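Local atomic coordinates of putative cytochrome P450 120 (Synechocystis sp., PDB entry 2VE3), a protein that binds heme and retinoic acid and, as a cytochrome P450, probably acts as a monooxygenase that transfers oxygen from O2 to its substrate. Residues F174-I178 with L252-E257; E257-S261 with T427-R431. One frame throughout, in Å; residues are numbered along the deposited sequence.

Contact 1 of 2, residues F174-I178 with L252-E257. With HEM (protoporphyrin IX containing Fe), chain C; REA (retinoic acid), chain D.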
ATOM      1  N   PHE A 174     -16.381   3.254  -0.533  1.00 24.05           N
ATOM      2  CA  PHE A 174     -14.961   3.003  -0.737  1.00 23.58           C
ATOM      3  C   PHE A 174     -14.637   1.537  -0.980  1.00 22.38           C
ATOM      4  O   PHE A 174     -13.797   1.211  -1.812  1.00 22.83           O
ATOM      5  CB  PHE A 174     -14.140   3.544   0.429  1.00 24.58           C
ATOM      6  CG  PHE A 174     -13.185   4.624   0.029  1.00 26.02           C
ATOM      7  CD1 PHE A 174     -11.922   4.296  -0.459  1.00 28.00           C
ATOM      8  CD2 PHE A 174     -13.541   5.960   0.118  1.00 28.27           C
ATOM      9  CE1 PHE A 174     -11.030   5.285  -0.839  1.00 29.24           C
ATOM     10  CE2 PHE A 174     -12.648   6.965  -0.260  1.00 28.84           C
ATOM     11  CZ  PHE A 174     -11.394   6.622  -0.743  1.00 28.25           C
ATOM     12  N   GLU A 175     -15.330   0.662  -0.273  1.00 21.30           N
ATOM     13  CA  GLU A 175     -15.157  -0.781  -0.418  1.00 20.92           C
ATOM     14  C   GLU A 175     -15.502  -1.253  -1.820  1.00 20.22           C
ATOM     15  O   GLU A 175     -14.773  -2.055  -2.412  1.00 19.34           O
ATOM     16  CB  GLU A 175     -15.972  -1.521   0.649  1.00 20.79           C
ATOM     17  CG  GLU A 175     -15.548  -1.137   2.057  1.00 21.62           C
ATOM     18  CD  GLU A 175     -14.147  -1.636   2.394  1.00 25.57           C
ATOM     19  OE1 GLU A 175     -13.158  -0.851   2.323  1.00 27.56           O
ATOM     20  OE2 GLU A 175     -14.040  -2.830   2.723  1.00 26.41           O
ATOM     21  N   THR A 176     -16.607  -0.721  -2.347  1.00 19.26           N
ATOM     22  CA  THR A 176     -17.020  -0.934  -3.733  1.00 18.73           C
ATOM     23  C   THR A 176     -16.056  -0.286  -4.756  1.00 18.29           C
ATOM     24  O   THR A 176     -15.700  -0.896  -5.763  1.00 18.00           O
ATOM     25  CB  THR A 176     -18.452  -0.383  -3.937  1.00 18.16           C
ATOM     26  OG1 THR A 176     -19.302  -0.938  -2.925  1.00 18.87           O
ATOM     27  CG2 THR A 176     -18.990  -0.742  -5.298  1.00 18.23           C
ATOM     28  N   TYR A 177     -15.655   0.954  -4.496  1.00 18.16           N
ATOM     29  CA  TYR A 177     -14.650   1.647  -5.309  1.00 17.69           C
ATOM     30  C   TYR A 177     -13.366   0.792  -5.448  1.00 17.48           C
ATOM     31  O   TYR A 177     -12.927   0.490  -6.553  1.00 16.60           O
ATOM     32  CB  TYR A 177     -14.364   3.014  -4.680  1.00 17.53           C
ATOM     33  CG  TYR A 177     -13.215   3.781  -5.292  1.00 17.99           C
ATOM     34  CD1 TYR A 177     -13.367   4.455  -6.501  1.00 16.70           C
ATOM     35  CD2 TYR A 177     -11.972   3.839  -4.654  1.00 17.89           C
ATOM     36  CE1 TYR A 177     -12.319   5.143  -7.064  1.00 16.67           C
ATOM     37  CE2 TYR A 177     -10.919   4.535  -5.213  1.00 17.50           C
ATOM     38  CZ  TYR A 177     -11.095   5.176  -6.421  1.00 17.17           C
ATOM     39  OH  TYR A 177     -10.049   5.881  -6.979  1.00 17.83           O
ATOM     40  N   ILE A 178     -12.810   0.373  -4.318  1.00 17.71           N
ATOM     41  CA  ILE A 178     -11.607  -0.473  -4.271  1.00 18.48           C
ATOM     42  C   ILE A 178     -11.702  -1.779  -5.092  1.00 18.87           C
ATOM     43  O   ILE A 178     -10.761  -2.124  -5.819  1.00 19.77           O
ATOM     44  CB  ILE A 178     -11.189  -0.765  -2.808  1.00 18.64           C
ATOM     45  CG1 ILE A 178     -10.666   0.516  -2.144  1.00 19.20           C
ATOM     46  CG2 ILE A 178     -10.139  -1.889  -2.745  1.00 19.16           C
ATOM     47  CD1 ILE A 178     -10.328   0.357  -0.656  1.00 18.04           C
ATOM     48  N   LEU A 252      -6.926   8.858   0.869  1.00 18.95           N
ATOM     49  CA  LEU A 252      -7.846   7.982   1.606  1.00 19.52           C
ATOM     50  C   LEU A 252      -7.799   6.529   1.125  1.00 18.96           C
ATOM     51  O   LEU A 252      -7.898   5.626   1.929  1.00 19.49           O
ATOM     52  CB  LEU A 252      -9.295   8.491   1.515  1.00 19.46           C
ATOM     53  CG  LEU A 252      -9.663   9.837   2.125  1.00 20.56           C
ATOM     54  CD1 LEU A 252     -10.971  10.297   1.503  1.00 22.27           C
ATOM     55  CD2 LEU A 252      -9.764   9.741   3.662  1.00 21.54           C
ATOM     56  N   PHE A 253      -7.703   6.294  -0.185  1.00 19.40           N
ATOM     57  CA  PHE A 253      -7.526   4.924  -0.675  1.00 19.43           C
ATOM     58  C   PHE A 253      -6.175   4.310  -0.208  1.00 19.23           C
ATOM     59  O   PHE A 253      -6.147   3.206   0.366  1.00 19.24           O
ATOM     60  CB  PHE A 253      -7.713   4.840  -2.199  1.00 20.37           C
ATOM     61  CG  PHE A 253      -6.977   3.688  -2.841  1.00 21.13           C
ATOM     62  CD1 PHE A 253      -7.263   2.368  -2.488  1.00 21.93           C
ATOM     63  CD2 PHE A 253      -5.993   3.926  -3.788  1.00 20.82           C
ATOM     64  CE1 PHE A 253      -6.558   1.311  -3.060  1.00 21.12           C
ATOM     65  CE2 PHE A 253      -5.302   2.877  -4.363  1.00 20.14           C
ATOM     66  CZ  PHE A 253      -5.582   1.568  -3.992  1.00 20.49           C
ATOM     67  N   ALA A 254      -5.072   5.022  -0.434  1.00 18.13           N
ATOM     68  CA  ALA A 254      -3.765   4.505  -0.061  1.00 17.99           C
ATOM     69  C   ALA A 254      -3.625   4.311   1.457  1.00 17.85           C
ATOM     70  O   ALA A 254      -3.041   3.320   1.920  1.00 17.67           O
ATOM     71  CB  ALA A 254      -2.666   5.395  -0.601  1.00 18.31           C
ATOM     72  N   GLY A 255      -4.186   5.240   2.233  1.00 17.17           N
ATOM     73  CA  GLY A 255      -4.049   5.211   3.690  1.00 16.60           C
ATOM     74  C   GLY A 255      -4.860   4.091   4.309  1.00 16.90           C
ATOM     75  O   GLY A 255      -4.591   3.643   5.429  1.00 17.43           O
ATOM     76  N   HIS A 256      -5.873   3.670   3.560  1.00 17.07           N
ATOM     77  CA  HIS A 256      -6.845   2.676   3.967  1.00 16.40           C
ATOM     78  C   HIS A 256      -6.444   1.278   3.458  1.00 16.04           C
ATOM     79  O   HIS A 256      -6.239   0.372   4.252  1.00 14.86           O
ATOM     80  CB  HIS A 256      -8.238   3.098   3.457  1.00 16.12           C
ATOM     81  CG  HIS A 256      -9.286   2.044   3.587  1.00 16.82           C
ATOM     82  ND1 HIS A 256      -9.409   1.247   4.705  1.00 18.00           N
ATOM     83  CD2 HIS A 256     -10.270   1.663   2.741  1.00 16.11           C
ATOM     84  CE1 HIS A 256     -10.426   0.422   4.540  1.00 18.52           C
ATOM     85  NE2 HIS A 256     -10.965   0.657   3.356  1.00 19.31           N
ATOM     86  N   GLU A 257      -6.334   1.104   2.141  1.00 15.63           N
ATOM     87  CA  GLU A 257      -6.088  -0.243   1.586  1.00 15.55           C
ATOM     88  C   GLU A 257      -4.723  -0.845   1.997  1.00 15.15           C
ATOM     89  O   GLU A 257      -4.646  -1.974   2.475  1.00 15.10           O
ATOM     90  CB  GLU A 257      -6.239  -0.243   0.067  1.00 15.28           C
ATOM     91  CG  GLU A 257      -6.033  -1.617  -0.603  1.00 17.33           C
ATOM     92  CD  GLU A 257      -7.144  -2.648  -0.306  1.00 18.96           C
ATOM     93  OE1 GLU A 257      -8.228  -2.277   0.217  1.00 16.42           O
ATOM     94  OE2 GLU A 257      -6.911  -3.840  -0.611  1.00 18.93           O
TER
HETATM   95  CHA HEM C1444       3.369   5.155  -3.978  1.00 15.28           C
HETATM   96  CHB HEM C1444       3.599   1.128  -1.263  1.00 15.04           C
HETATM   97  CHC HEM C1444       1.079   3.338   2.263  1.00 14.33           C
HETATM   98  CHD HEM C1444       0.362   7.133  -0.626  1.00 15.48           C
HETATM   99  C1A HEM C1444       3.682   3.866  -3.564  1.00 15.75           C
HETATM  100  C2A HEM C1444       4.454   2.870  -4.284  1.00 16.53           C
HETATM  101  C3A HEM C1444       4.525   1.766  -3.514  1.00 15.64           C
HETATM  102  C4A HEM C1444       3.782   2.021  -2.306  1.00 14.57           C
HETATM  103  CMA HEM C1444       5.230   0.434  -3.832  1.00 12.91           C
HETATM  104  CAA HEM C1444       5.123   3.085  -5.662  1.00 17.66           C
HETATM  105  CBA HEM C1444       4.241   2.639  -6.825  1.00 22.28           C
HETATM  106  CGA HEM C1444       4.933   3.061  -8.104  1.00 23.09           C
HETATM  107  O1A HEM C1444       6.059   2.543  -8.359  1.00 24.72           O
HETATM  108  O2A HEM C1444       4.365   3.904  -8.859  1.00 20.81           O
HETATM  109  C1B HEM C1444       2.976   1.389  -0.058  1.00 12.51           C
HETATM  110  C2B HEM C1444       2.940   0.515   1.107  1.00 12.92           C
HETATM  111  C3B HEM C1444       2.248   1.133   2.086  1.00 12.23           C
HETATM  112  C4B HEM C1444       1.824   2.406   1.565  1.00 13.05           C
HETATM  113  CMB HEM C1444       3.611  -0.875   1.170  1.00 10.82           C
HETATM  114  CAB HEM C1444       1.896   0.631   3.525  1.00 15.23           C
HETATM  115  CBB HEM C1444       2.720  -0.125   4.268  1.00 16.01           C
HETATM  116  C1C HEM C1444       0.696   4.584   1.826  1.00 13.00           C
HETATM  117  C2C HEM C1444      -0.003   5.590   2.599  1.00 13.34           C
HETATM  118  C3C HEM C1444      -0.205   6.649   1.804  1.00 14.01           C
HETATM  119  C4C HEM C1444       0.353   6.324   0.490  1.00 14.88           C
HETATM  120  CMC HEM C1444      -0.395   5.453   4.096  1.00 12.86           C
HETATM  121  CAC HEM C1444      -0.878   8.000   2.183  1.00 15.51           C
HETATM  122  CBC HEM C1444      -2.193   8.145   2.380  1.00 17.19           C
HETATM  123  C1D HEM C1444       1.025   6.914  -1.817  1.00 14.67           C
HETATM  124  C2D HEM C1444       0.886   7.748  -2.981  1.00 16.13           C
HETATM  125  C3D HEM C1444       1.814   7.136  -4.036  1.00 14.38           C
HETATM  126  C4D HEM C1444       2.446   6.002  -3.388  1.00 15.82           C
HETATM  127  CMD HEM C1444      -0.024   8.995  -3.126  1.00 16.86           C
HETATM  128  CAD HEM C1444       2.060   7.622  -5.483  1.00 15.12           C
HETATM  129  CBD HEM C1444       3.432   8.292  -5.531  1.00 14.58           C
HETATM  130  CGD HEM C1444       3.717   8.820  -6.916  1.00 17.76           C
HETATM  131  O1D HEM C1444       4.686   9.610  -7.040  1.00 18.96           O
HETATM  132  O2D HEM C1444       2.997   8.474  -7.901  1.00 19.97           O
HETATM  133  NA  HEM C1444       3.291   3.313  -2.369  1.00 14.51           N
HETATM  134  NB  HEM C1444       2.267   2.529   0.252  1.00 13.52           N
HETATM  135  NC  HEM C1444       0.891   5.054   0.539  1.00 14.17           N
HETATM  136  ND  HEM C1444       1.958   5.906  -2.081  1.00 15.52           N
HETATM  137 FE   HEM C1444       2.331   4.306  -0.758  1.00 15.89          FE
HETATM  138  C1  REA D1445      -0.851   2.902  -4.160  1.00  9.60           C
HETATM  139  C2  REA D1445      -1.017   4.412  -4.311  1.00  9.23           C
HETATM  140  C3  REA D1445      -0.711   4.834  -5.748  1.00 11.87           C
HETATM  141  C4  REA D1445      -1.766   4.266  -6.695  1.00 12.61           C
HETATM  142  C5  REA D1445      -2.098   2.816  -6.410  1.00 12.64           C
HETATM  143  C6  REA D1445      -1.688   2.180  -5.232  1.00 11.85           C
HETATM  144  C7  REA D1445      -2.086   0.781  -5.028  1.00 12.87           C
HETATM  145  C8  REA D1445      -1.374  -0.286  -5.732  1.00 13.46           C
HETATM  146  C9  REA D1445      -1.896  -1.664  -5.627  1.00 15.97           C
HETATM  147  C10 REA D1445      -1.466  -2.577  -6.665  1.00 17.23           C
HETATM  148  C11 REA D1445      -1.006  -3.934  -6.424  1.00 19.25           C
HETATM  149  C12 REA D1445      -0.240  -4.459  -7.553  1.00 21.37           C
HETATM  150  C13 REA D1445      -0.469  -5.785  -8.125  1.00 23.82           C
HETATM  151  C14 REA D1445       0.461  -6.143  -9.122  1.00 26.04           C
HETATM  152  C15 REA D1445       0.843  -7.504  -9.449  1.00 27.61           C
HETATM  153  C16 REA D1445       0.627   2.513  -4.357  1.00 10.58           C
HETATM  154  C17 REA D1445      -1.304   2.546  -2.744  1.00  9.65           C
HETATM  155  C18 REA D1445      -2.920   2.078  -7.438  1.00 14.68           C
HETATM  156  C19 REA D1445      -2.852  -2.107  -4.546  1.00 15.51           C
HETATM  157  C20 REA D1445      -1.617  -6.653  -7.680  1.00 24.88           C
HETATM  158  O1  REA D1445       0.403  -8.465  -8.797  1.00 32.86           O
HETATM  159  O2  REA D1445       1.618  -7.716 -10.394  1.00 28.91           O
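H256 aims the edge of its imidazole at E175, the side chains crossing at about a right angle. H256 NE2 donates to E175 OE1 over 2.9 Å and almost straight (175°), the oxygen lying in the ring plane and met nearly along its C-O axis. Next to E175 in sequence, the F174 ring turns its CE1-CZ side to helix 241-272: CZ meets L252 CB at 3.6 Å, and F253 CB lies in the ring plane at the edge. One turn on, I178, branched and apolar, touches both H256 CD2 (3.6 Å) and E257 OE1 (3.5 Å) with CD1. F253 passes I178, its CG turned away from the backbone N (chi1 154°), and brings CZ 3.7 Å from retinoic acid C7. A254 suits the heme side because a lone methyl fits there, CB lying 3.3 Å from HEM C4C. T151 takes up H256 ND1, and R148 salt-bridges both E175 and E257. A leucine in place of H256 would probably leave E175 OE1 and T151 without this mate, with R148 left to steady the carboxylate. Apolar groups pack the crossing, while R148 probably eases repulsion between carboxylates whose nearest oxygens, E175 OE1 and E257 OE1, lie 5.5 Å apart.

Contact 2 of 2, residues E257-S261 with T427-R431. With HEM (protoporphyrin IX containing Fe), chain C; REA (retinoic acid), chain D.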
ATOM      1  N   GLU A 257      -6.334   1.104   2.141  1.00 15.63           N
ATOM      2  CA  GLU A 257      -6.088  -0.243   1.586  1.00 15.55           C
ATOM      3  C   GLU A 257      -4.723  -0.845   1.997  1.00 15.15           C
ATOM      4  O   GLU A 257      -4.646  -1.974   2.475  1.00 15.10           O
ATOM      5  CB  GLU A 257      -6.239  -0.243   0.067  1.00 15.28           C
ATOM      6  CG  GLU A 257      -6.033  -1.617  -0.603  1.00 17.33           C
ATOM      7  CD  GLU A 257      -7.144  -2.648  -0.306  1.00 18.96           C
ATOM      8  OE1 GLU A 257      -8.228  -2.277   0.217  1.00 16.42           O
ATOM      9  OE2 GLU A 257      -6.911  -3.840  -0.611  1.00 18.93           O
ATOM     10  N   THR A 258      -3.653  -0.081   1.838  1.00 14.15           N
ATOM     11  CA  THR A 258      -2.324  -0.639   2.103  1.00 13.74           C
ATOM     12  C   THR A 258      -2.226  -1.046   3.578  1.00 13.73           C
ATOM     13  O   THR A 258      -1.715  -2.118   3.903  1.00 12.56           O
ATOM     14  CB  THR A 258      -1.184   0.367   1.706  1.00 13.82           C
ATOM     15  OG1 THR A 258      -1.259   1.541   2.524  1.00 12.88           O
ATOM     16  CG2 THR A 258      -1.310   0.785   0.222  1.00 11.64           C
ATOM     17  N   LEU A 259      -2.754  -0.197   4.461  1.00 13.32           N
ATOM     18  CA  LEU A 259      -2.664  -0.465   5.892  1.00 14.53           C
ATOM     19  C   LEU A 259      -3.520  -1.624   6.343  1.00 15.26           C
ATOM     20  O   LEU A 259      -3.158  -2.322   7.273  1.00 16.36           O
ATOM     21  CB  LEU A 259      -2.923   0.799   6.721  1.00 13.94           C
ATOM     22  CG  LEU A 259      -1.544   1.439   6.860  1.00 15.06           C
ATOM     23  CD1 LEU A 259      -1.548   2.903   6.505  1.00 16.76           C
ATOM     24  CD2 LEU A 259      -0.916   1.124   8.242  1.00 16.01           C
ATOM     25  N   THR A 260      -4.665  -1.827   5.692  1.00 16.92           N
ATOM     26  CA  THR A 260      -5.451  -3.045   5.908  1.00 17.68           C
ATOM     27  C   THR A 260      -4.615  -4.321   5.693  1.00 17.26           C
ATOM     28  O   THR A 260      -4.610  -5.208   6.527  1.00 17.50           O
ATOM     29  CB  THR A 260      -6.664  -3.068   4.992  1.00 18.15           C
ATOM     30  OG1 THR A 260      -7.618  -2.093   5.452  1.00 19.84           O
ATOM     31  CG2 THR A 260      -7.289  -4.434   5.012  1.00 18.53           C
ATOM     32  N   SER A 261      -3.923  -4.396   4.565  1.00 17.44           N
ATOM     33  CA  SER A 261      -3.007  -5.497   4.274  1.00 17.42           C
ATOM     34  C   SER A 261      -1.841  -5.613   5.298  1.00 17.25           C
ATOM     35  O   SER A 261      -1.635  -6.685   5.882  1.00 17.13           O
ATOM     36  CB  SER A 261      -2.503  -5.398   2.833  1.00 17.29           C
ATOM     37  OG  SER A 261      -1.688  -6.502   2.506  1.00 19.18           O
ATOM     38  N   THR A 427      -6.742  -9.062  -3.958  1.00 24.25           N
ATOM     39  CA  THR A 427      -7.741  -8.296  -4.736  1.00 24.67           C
ATOM     40  C   THR A 427      -8.056  -6.885  -4.174  1.00 23.95           C
ATOM     41  O   THR A 427      -9.170  -6.633  -3.690  1.00 24.60           O
ATOM     42  CB  THR A 427      -9.087  -9.054  -4.866  1.00 24.54           C
ATOM     43  OG1 THR A 427      -9.611  -9.299  -3.551  1.00 23.85           O
ATOM     44  CG2 THR A 427      -8.924 -10.380  -5.629  1.00 25.16           C
ATOM     45  N   PRO A 428      -7.116  -5.943  -4.292  1.00 22.94           N
ATOM     46  CA  PRO A 428      -5.820  -6.003  -4.928  1.00 22.05           C
ATOM     47  C   PRO A 428      -4.608  -6.060  -3.972  1.00 21.29           C
ATOM     48  O   PRO A 428      -3.483  -5.834  -4.427  1.00 20.52           O
ATOM     49  CB  PRO A 428      -5.807  -4.685  -5.695  1.00 22.51           C
ATOM     50  CG  PRO A 428      -6.557  -3.723  -4.784  1.00 22.32           C
ATOM     51  CD  PRO A 428      -7.402  -4.576  -3.828  1.00 22.98           C
ATOM     52  N   SER A 429      -4.841  -6.367  -2.690  1.00 20.19           N
ATOM     53  CA  SER A 429      -3.798  -6.490  -1.651  1.00 19.71           C
ATOM     54  C   SER A 429      -3.874  -7.829  -0.929  1.00 18.64           C
ATOM     55  O   SER A 429      -4.968  -8.352  -0.746  1.00 18.46           O
ATOM     56  CB  SER A 429      -3.984  -5.395  -0.595  1.00 19.51           C
ATOM     57  OG  SER A 429      -3.150  -4.298  -0.858  1.00 22.69           O
ATOM     58  N   PRO A 430      -2.722  -8.380  -0.481  1.00 18.40           N
ATOM     59  CA  PRO A 430      -2.779  -9.643   0.282  1.00 17.83           C
ATOM     60  C   PRO A 430      -3.751  -9.640   1.466  1.00 17.86           C
ATOM     61  O   PRO A 430      -3.727  -8.734   2.284  1.00 17.70           O
ATOM     62  CB  PRO A 430      -1.331  -9.840   0.759  1.00 17.66           C
ATOM     63  CG  PRO A 430      -0.506  -9.113  -0.223  1.00 18.21           C
ATOM     64  CD  PRO A 430      -1.328  -7.920  -0.662  1.00 18.15           C
ATOM     65  N   ARG A 431      -4.612 -10.660   1.530  1.00 18.60           N
ATOM     66  CA  ARG A 431      -5.507 -10.905   2.676  1.00 18.90           C
ATOM     67  C   ARG A 431      -5.638 -12.415   2.861  1.00 18.60           C
ATOM     68  O   ARG A 431      -5.582 -13.150   1.882  1.00 18.36           O
ATOM     69  CB  ARG A 431      -6.891 -10.257   2.467  1.00 18.35           C
ATOM     70  CG  ARG A 431      -7.641 -10.709   1.209  1.00 18.63           C
ATOM     71  CD  ARG A 431      -8.873  -9.852   0.852  1.00 20.73           C
ATOM     72  NE  ARG A 431      -9.341 -10.219  -0.501  1.00 23.34           N
ATOM     73  CZ  ARG A 431     -10.353 -11.059  -0.744  1.00 25.53           C
ATOM     74  NH1 ARG A 431     -11.041 -11.579   0.276  1.00 25.93           N
ATOM     75  NH2 ARG A 431     -10.693 -11.368  -2.001  1.00 23.71           N
TER
HETATM   76  CHA HEM C1444       3.369   5.155  -3.978  1.00 15.28           C
HETATM   77  CHB HEM C1444       3.599   1.128  -1.263  1.00 15.04           C
HETATM   78  CHC HEM C1444       1.079   3.338   2.263  1.00 14.33           C
HETATM   79  CHD HEM C1444       0.362   7.133  -0.626  1.00 15.48           C
HETATM   80  C1A HEM C1444       3.682   3.866  -3.564  1.00 15.75           C
HETATM   81  C2A HEM C1444       4.454   2.870  -4.284  1.00 16.53           C
HETATM   82  C3A HEM C1444       4.525   1.766  -3.514  1.00 15.64           C
HETATM   83  C4A HEM C1444       3.782   2.021  -2.306  1.00 14.57           C
HETATM   84  CMA HEM C1444       5.230   0.434  -3.832  1.00 12.91           C
HETATM   85  CAA HEM C1444       5.123   3.085  -5.662  1.00 17.66           C
HETATM   86  CBA HEM C1444       4.241   2.639  -6.825  1.00 22.28           C
HETATM   87  CGA HEM C1444       4.933   3.061  -8.104  1.00 23.09           C
HETATM   88  O1A HEM C1444       6.059   2.543  -8.359  1.00 24.72           O
HETATM   89  O2A HEM C1444       4.365   3.904  -8.859  1.00 20.81           O
HETATM   90  C1B HEM C1444       2.976   1.389  -0.058  1.00 12.51           C
HETATM   91  C2B HEM C1444       2.940   0.515   1.107  1.00 12.92           C
HETATM   92  C3B HEM C1444       2.248   1.133   2.086  1.00 12.23           C
HETATM   93  C4B HEM C1444       1.824   2.406   1.565  1.00 13.05           C
HETATM   94  CMB HEM C1444       3.611  -0.875   1.170  1.00 10.82           C
HETATM   95  CAB HEM C1444       1.896   0.631   3.525  1.00 15.23           C
HETATM   96  CBB HEM C1444       2.720  -0.125   4.268  1.00 16.01           C
HETATM   97  C1C HEM C1444       0.696   4.584   1.826  1.00 13.00           C
HETATM   98  C2C HEM C1444      -0.003   5.590   2.599  1.00 13.34           C
HETATM   99  C3C HEM C1444      -0.205   6.649   1.804  1.00 14.01           C
HETATM  100  C4C HEM C1444       0.353   6.324   0.490  1.00 14.88           C
HETATM  101  CMC HEM C1444      -0.395   5.453   4.096  1.00 12.86           C
HETATM  102  CAC HEM C1444      -0.878   8.000   2.183  1.00 15.51           C
HETATM  103  CBC HEM C1444      -2.193   8.145   2.380  1.00 17.19           C
HETATM  104  C1D HEM C1444       1.025   6.914  -1.817  1.00 14.67           C
HETATM  105  C2D HEM C1444       0.886   7.748  -2.981  1.00 16.13           C
HETATM  106  C3D HEM C1444       1.814   7.136  -4.036  1.00 14.38           C
HETATM  107  C4D HEM C1444       2.446   6.002  -3.388  1.00 15.82           C
HETATM  108  CMD HEM C1444      -0.024   8.995  -3.126  1.00 16.86           C
HETATM  109  CAD HEM C1444       2.060   7.622  -5.483  1.00 15.12           C
HETATM  110  CBD HEM C1444       3.432   8.292  -5.531  1.00 14.58           C
HETATM  111  CGD HEM C1444       3.717   8.820  -6.916  1.00 17.76           C
HETATM  112  O1D HEM C1444       4.686   9.610  -7.040  1.00 18.96           O
HETATM  113  O2D HEM C1444       2.997   8.474  -7.901  1.00 19.97           O
HETATM  114  NA  HEM C1444       3.291   3.313  -2.369  1.00 14.51           N
HETATM  115  NB  HEM C1444       2.267   2.529   0.252  1.00 13.52           N
HETATM  116  NC  HEM C1444       0.891   5.054   0.539  1.00 14.17           N
HETATM  117  ND  HEM C1444       1.958   5.906  -2.081  1.00 15.52           N
HETATM  118 FE   HEM C1444       2.331   4.306  -0.758  1.00 15.89          FE
HETATM  119  C1  REA D1445      -0.851   2.902  -4.160  1.00  9.60           C
HETATM  120  C2  REA D1445      -1.017   4.412  -4.311  1.00  9.23           C
HETATM  121  C3  REA D1445      -0.711   4.834  -5.748  1.00 11.87           C
HETATM  122  C4  REA D1445      -1.766   4.266  -6.695  1.00 12.61           C
HETATM  123  C5  REA D1445      -2.098   2.816  -6.410  1.00 12.64           C
HETATM  124  C6  REA D1445      -1.688   2.180  -5.232  1.00 11.85           C
HETATM  125  C7  REA D1445      -2.086   0.781  -5.028  1.00 12.87           C
HETATM  126  C8  REA D1445      -1.374  -0.286  -5.732  1.00 13.46           C
HETATM  127  C9  REA D1445      -1.896  -1.664  -5.627  1.00 15.97           C
HETATM  128  C10 REA D1445      -1.466  -2.577  -6.665  1.00 17.23           C
HETATM  129  C11 REA D1445      -1.006  -3.934  -6.424  1.00 19.25           C
HETATM  130  C12 REA D1445      -0.240  -4.459  -7.553  1.00 21.37           C
HETATM  131  C13 REA D1445      -0.469  -5.785  -8.125  1.00 23.82           C
HETATM  132  C14 REA D1445       0.461  -6.143  -9.122  1.00 26.04           C
HETATM  133  C15 REA D1445       0.843  -7.504  -9.449  1.00 27.61           C
HETATM  134  C16 REA D1445       0.627   2.513  -4.357  1.00 10.58           C
HETATM  135  C17 REA D1445      -1.304   2.546  -2.744  1.00  9.65           C
HETATM  136  C18 REA D1445      -2.920   2.078  -7.438  1.00 14.68           C
HETATM  137  C19 REA D1445      -2.852  -2.107  -4.546  1.00 15.51           C
HETATM  138  C20 REA D1445      -1.617  -6.653  -7.680  1.00 24.88           C
HETATM  139  O1  REA D1445       0.403  -8.465  -8.797  1.00 32.86           O
HETATM  140  O2  REA D1445       1.618  -7.716 -10.394  1.00 28.91           O
HETATM  141  O   HOH W   1      -2.422  -9.874   4.924  1.00 13.84           O
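E257 and S261, one helical turn apart, press against the turn at P428-P430. The bend in the E257 side chain (chi2 69°) lays OE2 against two carbons at once, P428 CD and S429 CB, each 3.3 Å away, while its other oxygen is held by R148. S429 is small enough to sit between the two helix residues: its CB also lies 3.7 Å from S261 CB, and its OG turns to the carbonyl of P317. S261 has its OG anti to the backbone N (chi1 -176°), which brings it to 3.0 Å from P430 O; a hydrogen bond is possible there, although its proton has another acceptor within reach. Helix 241-272 is the long helix that P450s run across the heme, and A254-T258 match its (A/G)Gx(D/E)T signature; strands 424-426 and 430-432 form a hairpin near the C terminus whose turn reaches the bound retinoic acid. The cis peptide before P428 bends the chain sharply, and P428 O lies 3.7 Å from retinoic acid C11. On the helix's heme side, T258 puts OG1 3.0 Å from HEM CHC. Away from the pocket, round T427 and R431, the contact loosens. A water spans P430 O and, weakly, S261 O, and exposed T427 engages no residue of the helix. Its OG1 instead accepts from R431 NH2 at 2.8 Å, tilted from the guanidinium plane, the long arginine lying back toward T427.

Followed from the N terminus, the chain reaches the first partner at helix 170-181, continues by way of helices 192-215 and 224-230, and returns on helix 241-272, where contact 1 closes a loop of 73 residues. Contact 2 opens at E257, where contact 1 ends, and closes at the hairpin of strands 424-426 and 430-432, with 165 residues between its segments. The two loops therefore follow in series, neither nested nor crossing. Besides sharing E257, they meet directly: I178 CG2 packs 4.0 Å from P428 CD, so helix 170-181 and the hairpin turn adjoin each other beside the central helix. Helix 241-272 and the hairpin turn line the retinoic acid pocket, with helix 170-181 packed behind them.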